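Local coordinates for protein serine protease inhibitor 4, isoform B (Drosophila melanogaster, PDB 4P0F) that probably inhibits serine and cysteine endopeptidases as a member of the serpin family, captured here in its cleaved form, at residues 16-21 and 36-41; 40-45 and 64-69. All blocks are in the same frame, centred on the assembly; numbering follows the deposited sequence.

Contact 1: 16-21 and 36-41; sequences LFSINV and FSPFSI
With chi1 near -178°, Phe17 holds its CG trans to its own backbone nitrogen and swings its ring out to Ile41, whose CG2 branch is likewise trans to the nitrogen. The methyl arrives at the rim of the ring, in its plane, with Phe17 CE2 3.8 Å from Ile41 CG2, and the two side chains cross at about a right angle. Val21 CG2, one helical turn on, lies over one face of the same ring, offset toward its rim, while Val21 CG1 sits 3.6 Å from Phe36 CE2. A beta-branched valine thus serves two aromatic rings at once. Phe36 ends the short strand before helix 38-49, and its CZ, at the ring's edge, stands 3.6 Å from Ser18 O, which lies in the ring plane. Beside these apolar pairs the backbones come close, the CA atoms of Ser18 and Pro38 being 5.3 Å apart. A small serine suits so narrow a gap, as does proline in the first turn of a helix, where its missing N-H costs no helical bond. Ser18 OG presses on Pro38 CB and CG, 3.0 Å from each, a tight contact and no hydrogen bond; its polar partner is Leu14 O, in its own helix. Ser37 OG caps helix 38-49 by accepting from Ser40 N. No hydrogen bond crosses between the segments, so where 16-21 meets 36-41, buried in the serpin fold, the pairing depends on shape and apolar packing.

Contact 2: 40-45 and 64-69; sequences SIQTCA and LGLASS
In the helical part of the serpin fold, helix 54-64 ends against the flank of helix 38-49, and Gln42 meets the final residue, Leu64, before the chain turns off through Gly65. Gly65 leaves the helix with a positive phi, which glycine adopts readily. The carbonyl of Leu64 is taken up by a side chain: Gln42 NE2 donates to Leu64 O at 2.8 Å, with an N-H...O angle of 149°. The oxygen lies near the amide plane of Gln42, whereas the donor is tilted 28° from the carbonyl plane of Leu64. With CG trans to the backbone nitrogen (chi1 -161°) and the chain extended beyond it, the amide is carried out to that oxygen. Glutamine suits this place because it is long enough to span the distance and carries an N-H at its end while its methylenes remain apolar. Its CG packs loosely by the leucines, 4.3 Å from both Leu64 CB and Leu66 CD2, and Phe10 and Leu14 of helix 6-28 also touch this side chain. Leu66 continues the apolar surface toward Ile74 and Phe78 of helix 71-84. One turn after Gln42, Ala45 directs its methyl toward Leu64; its small size lets the branched end of the leucine come close to the helix. Both leucine methyls meet that one carbon, Leu64 CD1 at 3.6 Å and CD2 at 3.9 Å from Ala45 CB.

How the contacts relate
Both contacts are buried and both use helix 38-49: contact 1 its first turn, against helix 6-28, and contact 2 the next, against the end of helix 54-64. Contact 1 is the deeper: its centre lies about 6 Å from the centre of the chain, that of contact 2 about 12 Å. It rests on aromatic and aliphatic packing without a hydrogen bond across it. Contact 2, where a helix gives way to a partly exposed loop, adds a side-chain bond to a carbonyl. The two are continuous: Phe17 CZ packs 3.7 Å from Leu64 CD2, so one phenylalanine ring touches residues of both, while Ser40 and Ile41 are shared by segments 36-41 and 40-45.

Contact 1: 16-21 and 36-41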
ATOM      1  N   LEU A  16      -2.398  -2.445  11.797  1.00 16.83           N
ATOM      2  CA  LEU A  16      -1.250  -2.171  12.649  1.00 15.13           C
ATOM      3  C   LEU A  16       0.037  -2.150  11.816  1.00 14.22           C
ATOM      4  O   LEU A  16       0.859  -1.253  11.968  1.00 15.61           O
ATOM      5  CB  LEU A  16      -1.158  -3.201  13.776  1.00 15.86           C
ATOM      6  CG  LEU A  16       0.039  -3.075  14.734  1.00 16.90           C
ATOM      7  CD1 LEU A  16       0.184  -1.678  15.302  1.00 18.24           C
ATOM      8  CD2 LEU A  16      -0.100  -4.066  15.860  1.00 20.76           C
ATOM      9  N   PHE A  17       0.206  -3.134  10.938  1.00 13.61           N
ATOM     10  CA  PHE A  17       1.322  -3.114   9.995  1.00 13.54           C
ATOM     11  C   PHE A  17       1.363  -1.794   9.224  1.00 15.44           C
ATOM     12  O   PHE A  17       2.436  -1.212   9.036  1.00 14.79           O
ATOM     13  CB  PHE A  17       1.230  -4.293   9.024  1.00 14.74           C
ATOM     14  CG  PHE A  17       2.377  -4.368   8.049  1.00 14.93           C
ATOM     15  CD1 PHE A  17       3.664  -4.561   8.497  1.00 14.64           C
ATOM     16  CD2 PHE A  17       2.162  -4.237   6.687  1.00 16.38           C
ATOM     17  CE1 PHE A  17       4.723  -4.639   7.609  1.00 16.73           C
ATOM     18  CE2 PHE A  17       3.219  -4.310   5.797  1.00 18.10           C
ATOM     19  CZ  PHE A  17       4.502  -4.506   6.271  1.00 15.36           C
ATOM     20  N   SER A  18       0.191  -1.304   8.822  1.00 13.74           N
ATOM     21  CA  SER A  18       0.096  -0.063   8.062  1.00 14.58           C
ATOM     22  C   SER A  18       0.668   1.127   8.824  1.00 16.33           C
ATOM     23  O   SER A  18       1.462   1.894   8.281  1.00 17.43           O
ATOM     24  CB  SER A  18      -1.357   0.246   7.692  1.00 18.50           C
ATOM     25  OG  SER A  18      -1.936  -0.775   6.900  1.00 21.07           O
ATOM     26  N   ILE A  19       0.246   1.314  10.074  1.00 16.35           N
ATOM     27  CA  ILE A  19       0.734   2.456  10.822  1.00 16.51           C
ATOM     28  C   ILE A  19       2.208   2.262  11.166  1.00 17.71           C
ATOM     29  O   ILE A  19       2.948   3.237  11.260  1.00 18.50           O
ATOM     30  CB  ILE A  19      -0.121   2.725  12.094  1.00 28.99           C
ATOM     31  CG1 ILE A  19      -0.095   1.550  13.064  1.00 35.86           C
ATOM     32  CG2 ILE A  19      -1.551   3.012  11.682  1.00 36.67           C
ATOM     33  CD1 ILE A  19      -0.713   1.866  14.415  1.00 85.90           C
ATOM     34  N   ASN A  20       2.650   1.010  11.326  1.00 17.19           N
ATOM     35  CA  ASN A  20       4.070   0.755  11.549  1.00 18.60           C
ATOM     36  C   ASN A  20       4.903   1.237  10.358  1.00 16.97           C
ATOM     37  O   ASN A  20       5.906   1.938  10.531  1.00 19.15           O
ATOM     38  CB  ASN A  20       4.328  -0.734  11.793  1.00 16.39           C
ATOM     39  CG  ASN A  20       3.774  -1.226  13.122  1.00 18.64           C
ATOM     40  OD1 ASN A  20       3.348  -0.446  13.976  1.00 18.11           O
ATOM     41  ND2 ASN A  20       3.830  -2.537  13.318  1.00 17.09           N
ATOM     42  N   VAL A  21       4.481   0.863   9.155  1.00 16.02           N
ATOM     43  CA  VAL A  21       5.192   1.245   7.930  1.00 16.25           C
ATOM     44  C   VAL A  21       5.130   2.764   7.714  1.00 17.28           C
ATOM     45  O   VAL A  21       6.141   3.404   7.402  1.00 18.72           O
ATOM     46  CB  VAL A  21       4.612   0.503   6.708  1.00 15.97           C
ATOM     47  CG1 VAL A  21       5.169   1.075   5.409  1.00 16.23           C
ATOM     48  CG2 VAL A  21       4.923  -0.994   6.805  1.00 15.02           C
ATOM     49  N   PHE A  36       1.119   4.863  -0.167  1.00 14.64           N
ATOM     50  CA  PHE A  36       1.538   3.478  -0.310  1.00 13.76           C
ATOM     51  C   PHE A  36       0.355   2.555  -0.082  1.00 14.11           C
ATOM     52  O   PHE A  36      -0.676   2.970   0.451  1.00 12.91           O
ATOM     53  CB  PHE A  36       2.700   3.142   0.652  1.00 14.08           C
ATOM     54  CG  PHE A  36       2.315   3.067   2.124  1.00 14.17           C
ATOM     55  CD1 PHE A  36       2.133   4.209   2.872  1.00 19.00           C
ATOM     56  CD2 PHE A  36       2.199   1.837   2.755  1.00 19.08           C
ATOM     57  CE1 PHE A  36       1.805   4.130   4.226  1.00 18.23           C
ATOM     58  CE2 PHE A  36       1.867   1.750   4.101  1.00 20.65           C
ATOM     59  CZ  PHE A  36       1.669   2.900   4.833  1.00 18.08           C
ATOM     60  N   SER A  37       0.490   1.311  -0.542  1.00 16.88           N
ATOM     61  CA  SER A  37      -0.505   0.286  -0.281  1.00 11.33           C
ATOM     62  C   SER A  37       0.037  -0.715   0.723  1.00 14.41           C
ATOM     63  O   SER A  37       0.871  -1.558   0.368  1.00 13.15           O
ATOM     64  CB  SER A  37      -0.906  -0.442  -1.555  1.00 15.25           C
ATOM     65  OG  SER A  37      -1.770  -1.524  -1.252  1.00 15.50           O
ATOM     66  N   PRO A  38      -0.420  -0.627   1.977  1.00 13.97           N
ATOM     67  CA  PRO A  38       0.067  -1.616   2.950  1.00 11.75           C
ATOM     68  C   PRO A  38      -0.366  -3.030   2.584  1.00 12.98           C
ATOM     69  O   PRO A  38       0.385  -3.991   2.828  1.00 13.95           O
ATOM     70  CB  PRO A  38      -0.549  -1.149   4.273  1.00 14.27           C
ATOM     71  CG  PRO A  38      -1.662  -0.258   3.922  1.00 16.09           C
ATOM     72  CD  PRO A  38      -1.329   0.358   2.594  1.00 15.11           C
ATOM     73  N   PHE A  39      -1.540  -3.160   1.975  1.00 13.66           N
ATOM     74  CA  PHE A  39      -2.041  -4.465   1.568  1.00 11.87           C
ATOM     75  C   PHE A  39      -1.098  -5.113   0.558  1.00 15.15           C
ATOM     76  O   PHE A  39      -0.827  -6.321   0.626  1.00 15.77           O
ATOM     77  CB  PHE A  39      -3.438  -4.366   0.966  1.00 13.74           C
ATOM     78  CG  PHE A  39      -3.991  -5.695   0.541  1.00 15.73           C
ATOM     79  CD1 PHE A  39      -3.740  -6.190  -0.725  1.00 21.51           C
ATOM     80  CD2 PHE A  39      -4.721  -6.473   1.421  1.00 24.91           C
ATOM     81  CE1 PHE A  39      -4.221  -7.432  -1.109  1.00 20.14           C
ATOM     82  CE2 PHE A  39      -5.207  -7.713   1.037  1.00 27.43           C
ATOM     83  CZ  PHE A  39      -4.953  -8.189  -0.236  1.00 25.70           C
ATOM     84  N   SER A  40      -0.623  -4.318  -0.395  1.00 13.73           N
ATOM     85  CA  SER A  40       0.289  -4.808  -1.422  1.00 15.14           C
ATOM     86  C   SER A  40       1.605  -5.282  -0.809  1.00 13.81           C
ATOM     87  O   SER A  40       2.148  -6.342  -1.180  1.00 15.96           O
ATOM     88  CB  SER A  40       0.544  -3.707  -2.458  1.00 14.53           C
ATOM     89  OG  SER A  40       1.529  -4.070  -3.397  1.00 15.89           O
ATOM     90  N   ILE A  41       2.122  -4.492   0.120  1.00 14.79           N
ATOM     91  CA  ILE A  41       3.377  -4.814   0.775  1.00 13.38           C
ATOM     92  C   ILE A  41       3.239  -6.091   1.595  1.00 15.59           C
ATOM     93  O   ILE A  41       4.079  -6.988   1.491  1.00 13.29           O
ATOM     94  CB  ILE A  41       3.851  -3.641   1.669  1.00 13.06           C
ATOM     95  CG1 ILE A  41       4.159  -2.417   0.796  1.00 14.25           C
ATOM     96  CG2 ILE A  41       5.085  -4.029   2.475  1.00 15.85           C
ATOM     97  CD1 ILE A  41       4.280  -1.135   1.557  1.00 15.28           C
TER

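Contact 2: 40-45 and 64-69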
ATOM      1  N   SER A  40      -0.623  -4.318  -0.395  1.00 13.73           N
ATOM      2  CA  SER A  40       0.289  -4.808  -1.422  1.00 15.14           C
ATOM      3  C   SER A  40       1.605  -5.282  -0.809  1.00 13.81           C
ATOM      4  O   SER A  40       2.148  -6.342  -1.180  1.00 15.96           O
ATOM      5  CB  SER A  40       0.544  -3.707  -2.458  1.00 14.53           C
ATOM      6  OG  SER A  40       1.529  -4.070  -3.397  1.00 15.89           O
ATOM      7  N   ILE A  41       2.122  -4.492   0.120  1.00 14.79           N
ATOM      8  CA  ILE A  41       3.377  -4.814   0.775  1.00 13.38           C
ATOM      9  C   ILE A  41       3.239  -6.091   1.595  1.00 15.59           C
ATOM     10  O   ILE A  41       4.079  -6.988   1.491  1.00 13.29           O
ATOM     11  CB  ILE A  41       3.851  -3.641   1.669  1.00 13.06           C
ATOM     12  CG1 ILE A  41       4.159  -2.417   0.796  1.00 14.25           C
ATOM     13  CG2 ILE A  41       5.085  -4.029   2.475  1.00 15.85           C
ATOM     14  CD1 ILE A  41       4.280  -1.135   1.557  1.00 15.28           C
ATOM     15  N   GLN A  42       2.200  -6.181   2.420  1.00 12.86           N
ATOM     16  CA  GLN A  42       2.036  -7.362   3.272  1.00 13.83           C
ATOM     17  C   GLN A  42       1.824  -8.637   2.444  1.00 12.95           C
ATOM     18  O   GLN A  42       2.365  -9.700   2.771  1.00 13.99           O
ATOM     19  CB  GLN A  42       0.872  -7.183   4.233  1.00 13.55           C
ATOM     20  CG  GLN A  42       0.916  -8.119   5.427  1.00 14.91           C
ATOM     21  CD  GLN A  42      -0.397  -8.182   6.180  1.00 14.35           C
ATOM     22  OE1 GLN A  42      -1.464  -8.330   5.588  1.00 15.01           O
ATOM     23  NE2 GLN A  42      -0.323  -8.078   7.505  1.00 14.58           N
ATOM     24  N   THR A  43       1.053  -8.521   1.364  1.00 13.71           N
ATOM     25  CA  THR A  43       0.763  -9.650   0.493  1.00 13.50           C
ATOM     26  C   THR A  43       2.035 -10.143  -0.177  1.00 17.11           C
ATOM     27  O   THR A  43       2.311 -11.345  -0.184  1.00 15.11           O
ATOM     28  CB  THR A  43      -0.284  -9.270  -0.571  1.00 12.49           C
ATOM     29  OG1 THR A  43      -1.492  -8.880   0.089  1.00 15.68           O
ATOM     30  CG2 THR A  43      -0.592 -10.445  -1.484  1.00 14.45           C
ATOM     31  N   CYS A  44       2.829  -9.223  -0.712  1.00 13.73           N
ATOM     32  CA  CYS A  44       4.055  -9.614  -1.410  1.00 13.37           C
ATOM     33  C   CYS A  44       5.009 -10.293  -0.440  1.00 14.82           C
ATOM     34  O   CYS A  44       5.602 -11.335  -0.745  1.00 15.32           O
ATOM     35  CB  CYS A  44       4.734  -8.411  -2.044  1.00 17.42           C
ATOM     36  SG  CYS A  44       6.108  -8.892  -3.116  1.00 20.64           S
ATOM     37  N   ALA A  45       5.148  -9.712   0.743  1.00 13.76           N
ATOM     38  CA  ALA A  45       6.058 -10.256   1.742  1.00 14.02           C
ATOM     39  C   ALA A  45       5.561 -11.591   2.300  1.00 14.09           C
ATOM     40  O   ALA A  45       6.372 -12.467   2.638  1.00 15.30           O
ATOM     41  CB  ALA A  45       6.262  -9.258   2.858  1.00 16.39           C
ATOM     42  N   LEU A  64       5.212  -8.914  10.115  1.00 17.40           N
ATOM     43  CA  LEU A  64       4.077  -8.605   9.235  1.00 17.12           C
ATOM     44  C   LEU A  64       2.732  -8.751   9.944  1.00 17.87           C
ATOM     45  O   LEU A  64       1.708  -8.222   9.484  1.00 18.32           O
ATOM     46  CB  LEU A  64       4.094  -9.524   8.013  1.00 13.87           C
ATOM     47  CG  LEU A  64       5.314  -9.430   7.098  1.00 17.08           C
ATOM     48  CD1 LEU A  64       5.284 -10.553   6.073  1.00 18.08           C
ATOM     49  CD2 LEU A  64       5.357  -8.071   6.423  1.00 18.28           C
ATOM     50  N   GLY A  65       2.727  -9.474  11.063  1.00 18.22           N
ATOM     51  CA  GLY A  65       1.492  -9.738  11.779  1.00 16.48           C
ATOM     52  C   GLY A  65       0.656 -10.800  11.082  1.00 17.02           C
ATOM     53  O   GLY A  65      -0.559 -10.682  10.990  1.00 23.65           O
ATOM     54  N   LEU A  66       1.303 -11.850  10.587  1.00 15.99           N
ATOM     55  CA  LEU A  66       0.566 -12.886   9.875  1.00 15.22           C
ATOM     56  C   LEU A  66      -0.255 -13.739  10.847  1.00 21.75           C
ATOM     57  O   LEU A  66      -0.041 -13.695  12.062  1.00 21.75           O
ATOM     58  CB  LEU A  66       1.519 -13.751   9.050  1.00 16.03           C
ATOM     59  CG  LEU A  66       2.392 -12.990   8.040  1.00 16.33           C
ATOM     60  CD1 LEU A  66       3.160 -13.963   7.161  1.00 19.08           C
ATOM     61  CD2 LEU A  66       1.560 -12.053   7.161  1.00 18.14           C
ATOM     62  N   ALA A  67      -1.199 -14.505  10.300  1.00 19.81           N
ATOM     63  CA  ALA A  67      -2.236 -15.165  11.096  1.00 22.21           C
ATOM     64  C   ALA A  67      -1.685 -16.220  12.052  1.00 23.28           C
ATOM     65  O   ALA A  67      -2.234 -16.451  13.131  1.00 28.62           O
ATOM     66  CB  ALA A  67      -3.272 -15.799  10.176  1.00 27.47           C
ATOM     67  N   SER A  68      -0.601 -16.865  11.652  1.00 23.43           N
ATOM     68  CA  SER A  68      -0.010 -17.918  12.466  1.00 26.07           C
ATOM     69  C   SER A  68       1.365 -18.239  11.915  1.00 23.67           C
ATOM     70  O   SER A  68       1.872 -17.524  11.051  1.00 26.43           O
ATOM     71  CB  SER A  68      -0.886 -19.173  12.470  1.00 32.68           C
ATOM     72  OG  SER A  68      -0.779 -19.870  11.238  1.00 32.52           O
ATOM     73  N   SER A  69       1.960 -19.316  12.411  1.00 26.59           N
ATOM     74  CA  SER A  69       3.257 -19.759  11.915  1.00 23.73           C
ATOM     75  C   SER A  69       3.122 -20.825  10.828  1.00 28.69           C
ATOM     76  O   SER A  69       4.122 -21.315  10.303  1.00 29.86           O
ATOM     77  CB  SER A  69       4.098 -20.301  13.066  1.00 28.59           C
ATOM     78  OG  SER A  69       3.443 -21.393  13.682  1.00 31.88           O
TER